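Local coordinates for cyclodipeptide synthase, BtCDPS (Bacillus thermoamylovorans, PDB 6ZTU), which probably makes cyclodipeptides by acting as an aminoacyltransferase on aminoacyl-tRNA substrates, as in other members of the cyclodipeptide synthase family, at residues K120-V125 with A188-Y193. Residues are numbered along the deposited sequence; the frame is centred on the assembly and turned at random.
Sequences KIYNEV and ASILGY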
loop_
_atom_site.group_PDB
_atom_site.type_symbol
_atom_site.label_atom_id
_atom_site.label_comp_id
_atom_site.label_asym_id
_atom_site.label_seq_id
_atom_site.Cartn_x
_atom_site.Cartn_y
_atom_site.Cartn_z
ATOM N N LYS A 120 8.956 -9.692 13.924
ATOM C CA LYS A 120 10.306 -9.947 13.432
ATOM C C LYS A 120 10.363 -9.899 11.912
ATOM O O LYS A 120 11.372 -9.469 11.342
ATOM C CB LYS A 120 10.816 -11.299 13.929
ATOM C CG LYS A 120 12.262 -11.595 13.540
ATOM C CD LYS A 120 12.883 -12.681 14.415
ATOM C CE LYS A 120 14.358 -12.900 14.103
ATOM N NZ LYS A 120 14.553 -13.768 12.918
ATOM N N ILE A 121 9.314 -10.360 11.232
ATOM C CA ILE A 121 9.364 -10.346 9.774
ATOM C C ILE A 121 9.361 -8.913 9.265
ATOM O O ILE A 121 10.173 -8.547 8.402
ATOM C CB ILE A 121 8.204 -11.151 9.157
ATOM C CG1 ILE A 121 8.061 -12.535 9.809
ATOM C CG2 ILE A 121 8.409 -11.269 7.640
ATOM C CD1 ILE A 121 9.248 -13.429 9.619
ATOM N N TYR A 122 8.449 -8.083 9.783
ATOM C CA TYR A 122 8.401 -6.694 9.343
ATOM C C TYR A 122 9.745 -6.012 9.565
ATOM O O TYR A 122 10.253 -5.302 8.682
ATOM C CB TYR A 122 7.287 -5.920 10.070
ATOM C CG TYR A 122 7.322 -4.465 9.666
ATOM C CD1 TYR A 122 6.624 -4.016 8.549
ATOM C CD2 TYR A 122 8.109 -3.549 10.365
ATOM C CE1 TYR A 122 6.687 -2.686 8.152
ATOM C CE2 TYR A 122 8.193 -2.221 9.967
ATOM C CZ TYR A 122 7.481 -1.797 8.861
ATOM O OH TYR A 122 7.543 -0.468 8.475
ATOM N N ASN A 123 10.330 -6.201 10.752
ATOM C CA ASN A 123 11.550 -5.476 11.082
ATOM C C ASN A 123 12.712 -5.935 10.219
ATOM O O ASN A 123 13.516 -5.113 9.769
ATOM C CB ASN A 123 11.885 -5.650 12.563
ATOM C CG ASN A 123 11.075 -4.721 13.446
ATOM O OD1 ASN A 123 10.719 -3.614 13.032
ATOM N ND2 ASN A 123 10.778 -5.159 14.664
ATOM N N GLU A 124 12.821 -7.240 9.974
ATOM C CA GLU A 124 13.957 -7.723 9.197
ATOM C C GLU A 124 13.837 -7.322 7.732
ATOM O O GLU A 124 14.833 -6.944 7.108
ATOM C CB GLU A 124 14.089 -9.226 9.372
ATOM C CG GLU A 124 14.511 -9.528 10.807
ATOM C CD GLU A 124 14.991 -10.944 11.020
ATOM O OE1 GLU A 124 14.438 -11.868 10.393
ATOM O OE2 GLU A 124 15.925 -11.119 11.831
ATOM N N VAL A 125 12.629 -7.365 7.175
ATOM C CA VAL A 125 12.460 -6.866 5.807
ATOM C C VAL A 125 12.737 -5.368 5.744
ATOM O O VAL A 125 13.406 -4.879 4.822
ATOM C CB VAL A 125 11.055 -7.213 5.293
ATOM C CG1 VAL A 125 10.815 -6.569 3.924
ATOM C CG2 VAL A 125 10.903 -8.721 5.208
ATOM N N ALA A 188 2.144 -11.299 3.389
ATOM C CA ALA A 188 1.573 -12.556 3.873
ATOM C C ALA A 188 2.341 -13.071 5.083
ATOM O O ALA A 188 1.744 -13.466 6.096
ATOM C CB ALA A 188 1.569 -13.612 2.768
ATOM N N SER A 189 3.672 -13.080 4.992
ATOM C CA SER A 189 4.485 -13.624 6.070
ATOM C C SER A 189 4.473 -12.720 7.290
ATOM O O SER A 189 4.513 -13.218 8.424
ATOM C CB SER A 189 5.912 -13.840 5.581
ATOM O OG SER A 189 5.969 -14.959 4.709
ATOM N N ILE A 190 4.413 -11.398 7.090
ATOM C CA ILE A 190 4.278 -10.484 8.234
ATOM C C ILE A 190 2.983 -10.758 8.993
ATOM O O ILE A 190 2.960 -10.812 10.235
ATOM C CB ILE A 190 4.337 -9.016 7.764
ATOM C CG1 ILE A 190 5.735 -8.675 7.250
ATOM C CG2 ILE A 190 3.909 -8.053 8.896
ATOM C CD1 ILE A 190 5.745 -7.346 6.482
ATOM N N LEU A 191 1.877 -10.919 8.258
ATOM C CA LEU A 191 0.576 -11.067 8.901
ATOM C C LEU A 191 0.302 -12.492 9.375
ATOM O O LEU A 191 -0.501 -12.682 10.301
ATOM C CB LEU A 191 -0.532 -10.621 7.946
ATOM C CG LEU A 191 -0.593 -9.116 7.655
ATOM C CD1 LEU A 191 -1.339 -8.889 6.348
ATOM C CD2 LEU A 191 -1.283 -8.395 8.796
ATOM N N GLY A 192 0.945 -13.485 8.782
ATOM C CA GLY A 192 0.746 -14.864 9.161
ATOM C C GLY A 192 -0.200 -15.653 8.280
ATOM O O GLY A 192 -0.809 -16.612 8.763
ATOM N N TYR A 193 -0.353 -15.280 7.013
ATOM C CA TYR A 193 -1.113 -16.072 6.054
ATOM C C TYR A 193 -0.172 -16.889 5.178
ATOM O O TYR A 193 1.000 -16.546 5.000
ATOM C CB TYR A 193 -2.013 -15.174 5.192
ATOM C CG TYR A 193 -3.055 -14.531 6.050
ATOM C CD1 TYR A 193 -4.214 -15.216 6.395
ATOM C CD2 TYR A 193 -2.855 -13.263 6.592
ATOM C CE1 TYR A 193 -5.156 -14.649 7.222
ATOM C CE2 TYR A 193 -3.801 -12.688 7.422
ATOM C CZ TYR A 193 -4.951 -13.388 7.731
ATOM O OH TYR A 193 -5.894 -12.826 8.568
#
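Ile-190 projects from the last turn of helix 167-191 against the first turn of helix 120-135, where Ile-121 and Tyr-122 receive it. Its CG1 lies 3.7 Å from CG2 of Ile-121, and the two isoleucines run past one another in opposite directions. Farther out, CD1 of Ile-190 lies 4.0 Å from CD1 of Tyr-122, at the ring edge and near its plane. A chi1 of -48° sets CG1 of Ile-121 beside its backbone N, which leaves CG2 anti to that N and directed at Ile-190; CG2 also approaches CB of Ser-189 (4.1 Å). The contact is apolar, with no hydrogen bond across it although CA of Ile-121 and CA of Ile-190 are only 5.3 Å apart.

Asn-119 supplies a polar link: its OD1 accepts from the amide of Tyr-122 while its ND2 donates to the carbonyl of Ile-190. The Tyr-122 hydroxyl is hydrogen-bonded to Ala-179 O, an earlier turn of helix 167-191. That helix ends at Leu-191, and Gly-192, with a positive phi of 99°, is the first residue to leave it. Phe-116 packs on Tyr-122, Ile-190 and Leu-191, and Leu-191 continues onto His-28 and Leu-30 of strand 28-32, joining the helix pair to the mostly parallel sheet of the Rossmann-like cyclodipeptide synthase fold.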